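Local coordinates for protein alpha-glucosidase (Bacteroides thetaiotaomicron, PDB 5XFM) that probably hydrolyses beta-L-arabinopyranosides and alpha-galactosides as a calcium-binding glycoside hydrolase of family 97, at residues 452-457 against 479-484; 475-480 against 520-525. The protein carries 1 engineered substitution. One frame throughout, in Å; residues are numbered along the deposited sequence.

Interaction 1: residues 452-457 against 479-484. With CA (calcium ion), chain E.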
ATOM      1  N   GLU A 452       6.900   3.187   0.196  1.00 18.82           N
ATOM      2  CA  GLU A 452       7.032   3.079   1.646  1.00 17.28           C
ATOM      3  C   GLU A 452       5.643   3.340   2.248  1.00 15.47           C
ATOM      4  O   GLU A 452       4.879   2.402   2.469  1.00 17.60           O
ATOM      5  CB  GLU A 452       8.093   4.050   2.181  1.00 19.19           C
ATOM      6  CG  GLU A 452       8.494   3.845   3.652  1.00 15.63           C
ATOM      7  CD  GLU A 452       9.499   4.889   4.118  1.00 24.97           C
ATOM      8  OE1 GLU A 452       9.465   6.019   3.582  1.00 20.87           O
ATOM      9  OE2 GLU A 452      10.322   4.588   5.014  1.00 27.02           O
ATOM     10  N   ALA A 453       5.307   4.610   2.458  1.00 14.43           N
ATOM     11  CA  ALA A 453       3.997   5.020   2.979  1.00 18.17           C
ATOM     12  C   ALA A 453       3.563   4.191   4.185  1.00 16.34           C
ATOM     13  O   ALA A 453       2.402   3.803   4.298  1.00 18.63           O
ATOM     14  CB  ALA A 453       2.943   4.935   1.882  1.00 18.10           C
ATOM     15  N   VAL A 454       4.502   3.954   5.093  1.00 15.88           N
ATOM     16  CA  VAL A 454       4.260   3.161   6.288  1.00 13.76           C
ATOM     17  C   VAL A 454       5.434   3.373   7.229  1.00 23.48           C
ATOM     18  O   VAL A 454       6.516   3.796   6.801  1.00 17.68           O
ATOM     19  CB  VAL A 454       4.112   1.647   5.961  1.00 12.95           C
ATOM     20  CG1 VAL A 454       5.442   1.060   5.515  1.00 16.64           C
ATOM     21  CG2 VAL A 454       3.579   0.869   7.148  1.00 13.45           C
ATOM     22  N   LEU A 455       5.212   3.104   8.511  1.00 18.36           N
ATOM     23  CA  LEU A 455       6.294   3.053   9.471  1.00 17.26           C
ATOM     24  C   LEU A 455       7.110   1.796   9.181  1.00 19.62           C
ATOM     25  O   LEU A 455       6.764   0.697   9.617  1.00 17.23           O
ATOM     26  CB  LEU A 455       5.740   3.068  10.898  1.00 16.68           C
ATOM     27  CG  LEU A 455       5.312   4.477  11.310  1.00 17.29           C
ATOM     28  CD1 LEU A 455       4.424   4.472  12.524  1.00 12.72           C
ATOM     29  CD2 LEU A 455       6.558   5.314  11.571  1.00 17.69           C
ATOM     30  N   ALA A 456       8.185   1.965   8.419  1.00 18.98           N
ATOM     31  CA  ALA A 456       8.990   0.830   7.980  1.00 24.94           C
ATOM     32  C   ALA A 456       9.939   0.342   9.073  1.00 21.67           C
ATOM     33  O   ALA A 456       9.993   0.902  10.170  1.00 17.48           O
ATOM     34  CB  ALA A 456       9.775   1.191   6.723  1.00 21.92           C
ATOM     35  N   SER A 457      10.670  -0.719   8.758  1.00 21.64           N
ATOM     36  CA  SER A 457      11.576  -1.366   9.695  1.00 21.16           C
ATOM     37  C   SER A 457      12.655  -0.430  10.238  1.00 21.92           C
ATOM     38  O   SER A 457      13.219  -0.685  11.306  1.00 22.49           O
ATOM     39  CB  SER A 457      12.216  -2.583   9.020  1.00 25.71           C
ATOM     40  OG  SER A 457      13.089  -2.183   7.978  1.00 26.65           O
ATOM     41  N   PHE A 479      -4.370  -6.422   6.440  1.00 25.91           N
ATOM     42  CA  PHE A 479      -5.766  -5.992   6.435  1.00 23.83           C
ATOM     43  C   PHE A 479      -5.948  -4.558   5.917  1.00 25.95           C
ATOM     44  O   PHE A 479      -7.043  -4.187   5.479  1.00 21.58           O
ATOM     45  CB  PHE A 479      -6.365  -6.086   7.847  1.00 25.35           C
ATOM     46  CG  PHE A 479      -6.359  -7.477   8.437  1.00 26.06           C
ATOM     47  CD1 PHE A 479      -5.392  -7.849   9.361  1.00 27.95           C
ATOM     48  CD2 PHE A 479      -7.337  -8.397   8.094  1.00 26.15           C
ATOM     49  CE1 PHE A 479      -5.394  -9.119   9.915  1.00 26.09           C
ATOM     50  CE2 PHE A 479      -7.342  -9.666   8.643  1.00 25.96           C
ATOM     51  CZ  PHE A 479      -6.368 -10.027   9.555  1.00 24.43           C
ATOM     52  N   ILE A 480      -4.891  -3.749   5.985  1.00 17.06           N
ATOM     53  CA  ILE A 480      -5.020  -2.313   5.719  1.00 17.62           C
ATOM     54  C   ILE A 480      -3.985  -1.773   4.711  1.00 21.65           C
ATOM     55  O   ILE A 480      -4.236  -1.772   3.507  1.00 18.87           O
ATOM     56  CB  ILE A 480      -4.936  -1.493   7.039  1.00 14.46           C
ATOM     57  CG1 ILE A 480      -5.940  -2.036   8.062  1.00 16.28           C
ATOM     58  CG2 ILE A 480      -5.214  -0.015   6.788  1.00 11.08           C
ATOM     59  CD1 ILE A 480      -5.913  -1.349   9.400  1.00 15.24           C
ATOM     60  N   ARG A 481      -2.828  -1.322   5.183  1.00 17.59           N
ATOM     61  CA  ARG A 481      -1.890  -0.627   4.296  1.00 21.75           C
ATOM     62  C   ARG A 481      -1.501  -1.454   3.072  1.00 18.85           C
ATOM     63  O   ARG A 481      -1.528  -0.960   1.947  1.00 16.75           O
ATOM     64  CB  ARG A 481      -0.625  -0.214   5.057  1.00 17.34           C
ATOM     65  CG  ARG A 481       0.569   0.155   4.163  1.00 15.39           C
ATOM     66  CD  ARG A 481       0.298   1.346   3.237  1.00 19.62           C
ATOM     67  NE  ARG A 481       1.468   1.632   2.408  1.00 20.22           N
ATOM     68  CZ  ARG A 481       1.765   0.995   1.279  1.00 21.08           C
ATOM     69  NH1 ARG A 481       0.955   0.053   0.808  1.00 18.27           N
ATOM     70  NH2 ARG A 481       2.870   1.308   0.613  1.00 20.88           N
ATOM     71  N   ASN A 482      -1.148  -2.712   3.300  1.00 19.85           N
ATOM     72  CA  ASN A 482      -0.576  -3.547   2.254  1.00 17.30           C
ATOM     73  C   ASN A 482      -1.634  -4.191   1.340  1.00 21.27           C
ATOM     74  O   ASN A 482      -1.325  -4.612   0.219  1.00 24.04           O
ATOM     75  CB  ASN A 482       0.333  -4.600   2.909  1.00 19.11           C
ATOM     76  CG  ASN A 482       1.280  -5.260   1.928  1.00 18.46           C
ATOM     77  OD1 ASN A 482       1.694  -6.399   2.126  1.00 24.23           O
ATOM     78  ND2 ASN A 482       1.627  -4.547   0.862  1.00 17.82           N
ATOM     79  N   THR A 483      -2.886  -4.245   1.799  1.00 23.32           N
ATOM     80  CA  THR A 483      -3.959  -4.859   1.013  1.00 13.24           C
ATOM     81  C   THR A 483      -4.307  -4.043  -0.237  1.00 15.75           C
ATOM     82  O   THR A 483      -4.801  -4.592  -1.218  1.00 22.04           O
ATOM     83  CB  THR A 483      -5.256  -5.073   1.865  1.00 21.08           C
ATOM     84  OG1 THR A 483      -6.049  -6.109   1.288  1.00 19.12           O
ATOM     85  CG2 THR A 483      -6.101  -3.807   1.961  1.00 20.12           C
ATOM     86  N   VAL A 484      -4.075  -2.737  -0.206  1.00 19.75           N
ATOM     87  CA  VAL A 484      -4.377  -1.911  -1.372  1.00 17.14           C
ATOM     88  C   VAL A 484      -3.152  -1.636  -2.236  1.00 23.16           C
ATOM     89  O   VAL A 484      -3.260  -0.967  -3.265  1.00 25.63           O
ATOM     90  CB  VAL A 484      -4.991  -0.548  -0.970  1.00 17.62           C
ATOM     91  CG1 VAL A 484      -6.269  -0.752  -0.162  1.00 15.13           C
ATOM     92  CG2 VAL A 484      -3.985   0.274  -0.192  1.00 15.32           C
TER
HETATM   93 CA    CA E 701      11.137   6.815   5.495  1.00 20.38          CA
HETATM   94  O   HOH W   1      11.264   8.866   4.334  1.00 20.70           O
HETATM   95  O   HOH W   2      11.385   8.582   7.251  1.00 24.69           O
HETATM   96  O   HOH W   3      13.477   7.783   6.794  1.00 19.68           O
HETATM   97  O   HOH W   4      12.903   6.185   3.974  1.00 23.00           O
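Arg481 NH2 is gripped by two backbone carbonyls, giving one N-H to Glu452 O at 2.9 Å and also bonding Ser486 O just beyond its own segment. Beside it, Arg481 NE bonds Ala453 O at 3.0 Å, so two consecutive carbonyls of the 452-457 loop meet one edge of the guanidinium. Ala453 O lies in the guanidinium plane while Glu452 O is tilted from it, and both donors sit above the carbonyl planes, with bent N-H...O angles of 142°. Ala453, in a left-handed backbone conformation, also lays CB against Arg481 NE at 3.7 Å; Val454 CB packs on Arg481 CG. The loop directly follows strand 448-451 of the TIM-barrel-type domain. Glu452 CB points away from the arginine's segment, and the extended chain, CG anti to the backbone N (chi1 -169°), delivers both carboxylate oxygens to the calcium ion, OE1 at 2.7 Å and OE2 at 2.4 Å. Four waters, Glu174 and Glu458 complete the site, and Gly434 N donates to OE1. A leucine in place of Arg481 would probably leave the carbonyls of Glu452, Ala453 and Ser486 without their donor and free the backbone behind the calcium ligand to shift.

Interaction 2: residues 475-480 against 520-525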
ATOM      1  N   CYS A 475       0.423  -7.352  12.263  1.00 21.80           N
ATOM      2  CA  CYS A 475      -0.915  -7.927  12.270  1.00 28.20           C
ATOM      3  C   CYS A 475      -1.942  -6.905  11.819  1.00 26.00           C
ATOM      4  O   CYS A 475      -3.140  -7.191  11.796  1.00 30.81           O
ATOM      5  CB  CYS A 475      -1.286  -8.455  13.661  1.00 23.65           C
ATOM      6  SG  CYS A 475      -0.469  -9.996  14.110  1.00 24.09           S
ATOM      7  N   LEU A 476      -1.486  -5.703  11.485  1.00 24.83           N
ATOM      8  CA  LEU A 476      -2.394  -4.752  10.853  1.00 23.29           C
ATOM      9  C   LEU A 476      -2.260  -4.733   9.324  1.00 26.95           C
ATOM     10  O   LEU A 476      -3.271  -4.765   8.609  1.00 20.22           O
ATOM     11  CB  LEU A 476      -2.167  -3.343  11.412  1.00 19.29           C
ATOM     12  CG  LEU A 476      -2.616  -3.127  12.855  1.00 20.60           C
ATOM     13  CD1 LEU A 476      -2.112  -1.800  13.364  1.00 20.33           C
ATOM     14  CD2 LEU A 476      -4.132  -3.208  12.983  1.00 21.19           C
ATOM     15  N   HIS A 477      -1.022  -4.728   8.830  1.00 23.84           N
ATOM     16  CA  HIS A 477      -0.753  -4.450   7.410  1.00 19.49           C
ATOM     17  C   HIS A 477      -1.488  -5.283   6.350  1.00 23.71           C
ATOM     18  O   HIS A 477      -1.959  -4.717   5.367  1.00 21.96           O
ATOM     19  CB  HIS A 477       0.748  -4.559   7.159  1.00 19.79           C
ATOM     20  CG  HIS A 477       1.543  -3.563   7.940  1.00 23.22           C
ATOM     21  ND1 HIS A 477       1.069  -2.300   8.220  1.00 23.35           N
ATOM     22  CD2 HIS A 477       2.749  -3.658   8.547  1.00 18.24           C
ATOM     23  CE1 HIS A 477       1.961  -1.649   8.947  1.00 22.91           C
ATOM     24  NE2 HIS A 477       2.989  -2.451   9.157  1.00 25.83           N
ATOM     25  N   PRO A 478      -1.605  -6.610   6.539  1.00 24.11           N
ATOM     26  CA  PRO A 478      -2.318  -7.351   5.494  1.00 22.12           C
ATOM     27  C   PRO A 478      -3.797  -6.982   5.378  1.00 24.28           C
ATOM     28  O   PRO A 478      -4.395  -7.225   4.331  1.00 21.29           O
ATOM     29  CB  PRO A 478      -2.148  -8.817   5.919  1.00 26.14           C
ATOM     30  CG  PRO A 478      -1.662  -8.782   7.319  1.00 30.58           C
ATOM     31  CD  PRO A 478      -0.907  -7.515   7.468  1.00 27.83           C
ATOM     32  N   PHE A 479      -4.370  -6.422   6.440  1.00 25.91           N
ATOM     33  CA  PHE A 479      -5.766  -5.992   6.435  1.00 23.83           C
ATOM     34  C   PHE A 479      -5.948  -4.558   5.917  1.00 25.95           C
ATOM     35  O   PHE A 479      -7.043  -4.187   5.479  1.00 21.58           O
ATOM     36  CB  PHE A 479      -6.365  -6.086   7.847  1.00 25.35           C
ATOM     37  CG  PHE A 479      -6.359  -7.477   8.437  1.00 26.06           C
ATOM     38  CD1 PHE A 479      -5.392  -7.849   9.361  1.00 27.95           C
ATOM     39  CD2 PHE A 479      -7.337  -8.397   8.094  1.00 26.15           C
ATOM     40  CE1 PHE A 479      -5.394  -9.119   9.915  1.00 26.09           C
ATOM     41  CE2 PHE A 479      -7.342  -9.666   8.643  1.00 25.96           C
ATOM     42  CZ  PHE A 479      -6.368 -10.027   9.555  1.00 24.43           C
ATOM     43  N   ILE A 480      -4.891  -3.749   5.985  1.00 17.06           N
ATOM     44  CA  ILE A 480      -5.020  -2.313   5.719  1.00 17.62           C
ATOM     45  C   ILE A 480      -3.985  -1.773   4.711  1.00 21.65           C
ATOM     46  O   ILE A 480      -4.236  -1.772   3.507  1.00 18.87           O
ATOM     47  CB  ILE A 480      -4.936  -1.493   7.039  1.00 14.46           C
ATOM     48  CG1 ILE A 480      -5.940  -2.036   8.062  1.00 16.28           C
ATOM     49  CG2 ILE A 480      -5.214  -0.015   6.788  1.00 11.08           C
ATOM     50  CD1 ILE A 480      -5.913  -1.349   9.400  1.00 15.24           C
ATOM     51  N   VAL A 520       6.474 -13.533   3.901  1.00 26.02           N
ATOM     52  CA  VAL A 520       5.296 -13.975   3.181  1.00 26.28           C
ATOM     53  C   VAL A 520       4.109 -13.057   3.477  1.00 30.25           C
ATOM     54  O   VAL A 520       3.296 -12.766   2.596  1.00 29.64           O
ATOM     55  CB  VAL A 520       4.955 -15.431   3.538  1.00 26.20           C
ATOM     56  CG1 VAL A 520       3.692 -15.868   2.827  1.00 27.42           C
ATOM     57  CG2 VAL A 520       6.113 -16.339   3.158  1.00 26.07           C
ATOM     58  N   LEU A 521       4.012 -12.600   4.720  1.00 24.18           N
ATOM     59  CA  LEU A 521       2.923 -11.720   5.120  1.00 23.92           C
ATOM     60  C   LEU A 521       2.940 -10.372   4.398  1.00 27.93           C
ATOM     61  O   LEU A 521       1.900  -9.898   3.950  1.00 25.32           O
ATOM     62  CB  LEU A 521       2.960 -11.483   6.629  1.00 21.01           C
ATOM     63  CG  LEU A 521       2.657 -12.720   7.475  1.00 24.53           C
ATOM     64  CD1 LEU A 521       2.800 -12.410   8.960  1.00 26.63           C
ATOM     65  CD2 LEU A 521       1.276 -13.264   7.160  1.00 28.84           C
ATOM     66  N   LEU A 522       4.118  -9.762   4.282  1.00 26.18           N
ATOM     67  CA  LEU A 522       4.230  -8.416   3.717  1.00 26.02           C
ATOM     68  C   LEU A 522       4.735  -8.446   2.267  1.00 26.15           C
ATOM     69  O   LEU A 522       5.875  -8.838   2.010  1.00 25.17           O
ATOM     70  CB  LEU A 522       5.161  -7.557   4.589  1.00 23.72           C
ATOM     71  CG  LEU A 522       4.910  -7.590   6.104  1.00 23.98           C
ATOM     72  CD1 LEU A 522       5.799  -6.599   6.850  1.00 25.94           C
ATOM     73  CD2 LEU A 522       3.442  -7.337   6.429  1.00 21.98           C
ATOM     74  N   GLN A 523       3.902  -7.978   1.339  1.00 20.44           N
ATOM     75  CA  GLN A 523       4.167  -8.104  -0.099  1.00 15.20           C
ATOM     76  C   GLN A 523       4.772  -6.846  -0.742  1.00 19.57           C
ATOM     77  O   GLN A 523       4.305  -5.721  -0.521  1.00 13.70           O
ATOM     78  CB  GLN A 523       2.865  -8.486  -0.824  1.00 24.29           C
ATOM     79  CG  GLN A 523       2.942  -8.513  -2.344  1.00 15.79           C
ATOM     80  CD  GLN A 523       2.603  -7.159  -2.950  1.00 23.32           C
ATOM     81  OE1 GLN A 523       1.700  -6.464  -2.476  1.00 22.69           O
ATOM     82  NE2 GLN A 523       3.331  -6.774  -3.994  1.00 19.40           N
ATOM     83  N   ASN A 524       5.835  -7.056  -1.517  1.00 18.11           N
ATOM     84  CA  ASN A 524       6.424  -6.032  -2.384  1.00 18.95           C
ATOM     85  C   ASN A 524       7.311  -6.720  -3.427  1.00 25.87           C
ATOM     86  O   ASN A 524       8.088  -7.614  -3.083  1.00 26.15           O
ATOM     87  CB  ASN A 524       7.224  -5.009  -1.570  1.00 20.86           C
ATOM     88  CG  ASN A 524       7.491  -3.719  -2.342  1.00 20.99           C
ATOM     89  OD1 ASN A 524       8.491  -3.598  -3.050  1.00 24.30           O
ATOM     90  ND2 ASN A 524       6.589  -2.757  -2.212  1.00 16.66           N
ATOM     91  N   PRO A 525       7.212  -6.299  -4.699  1.00 23.25           N
ATOM     92  CA  PRO A 525       7.863  -6.983  -5.827  1.00 25.32           C
ATOM     93  C   PRO A 525       9.393  -7.044  -5.713  1.00 25.56           C
ATOM     94  O   PRO A 525      10.008  -8.072  -6.004  1.00 21.74           O
ATOM     95  CB  PRO A 525       7.468  -6.119  -7.033  1.00 21.47           C
ATOM     96  CG  PRO A 525       6.337  -5.285  -6.572  1.00 23.13           C
ATOM     97  CD  PRO A 525       6.528  -5.070  -5.127  1.00 19.50           C
TER
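Leu522 meets His477 and Pro478 through a single methyl group, and the contact is entirely apolar. CD2 of Leu522 lies 3.9 Å from His477 CB, near the plane of the imidazole and at its edge, so the methyl touches the root of the side chain and does not lie over the ring. The same CD2 reaches Pro478 CD at 4.5 Å, a looser approach at the ring carbon next to the proline nitrogen. Leu522 gets there with CG beside its backbone N and anti to the carbonyl carbon (chi1 -48°), which carries the isobutyl group across to the other segment.

Hydrogen bonds run within the 475-480 loop and not across the contact. Phe479 N bonds Leu476 O at 2.9 Å and Ile480 N bonds His477 O at 3.1 Å, winding the chain into tight turns that present His477 and Pro478 on one side, toward the leucine.

The surroundings extend the apolar packing. At Leu522 the chain has just come off helix 512-521, and Leu521 at the end of that helix packs with Pro478 against Leu570 of the C-terminal antiparallel sheet. Helix end, 475-480 loop and C-terminal sheet therefore meet at one place, the loop following helix 470-474.

With no directional bond across it, the contact rests on the fit of one buried methyl against a histidine CB and a proline ring, and its precise spacing is probably set by the turns and the helix end on which these side chains are mounted.

Overall arrangement
Interactions 1 and 2 have centres about 7 Å apart and share Phe479 and Ile480, so the 475-484 loop has one contact on the calcium side and one on the helix side. Along the chain 452-457 comes first, then that loop, then 520-525. Segment 452-457 leaves strand 448-451, while 520-525 leads from helix 512-521 into strand 526-528; both are strands of the parallel sheet of the TIM-barrel-type domain. Asn482 ties the contacts together, its OD1 probably accepting from Gln523 N and its N probably donating to His477 O. Both contacts are buried, and through them the loop lies near the backbone of a calcium ligand at one contact and the C-terminal sheet at the other.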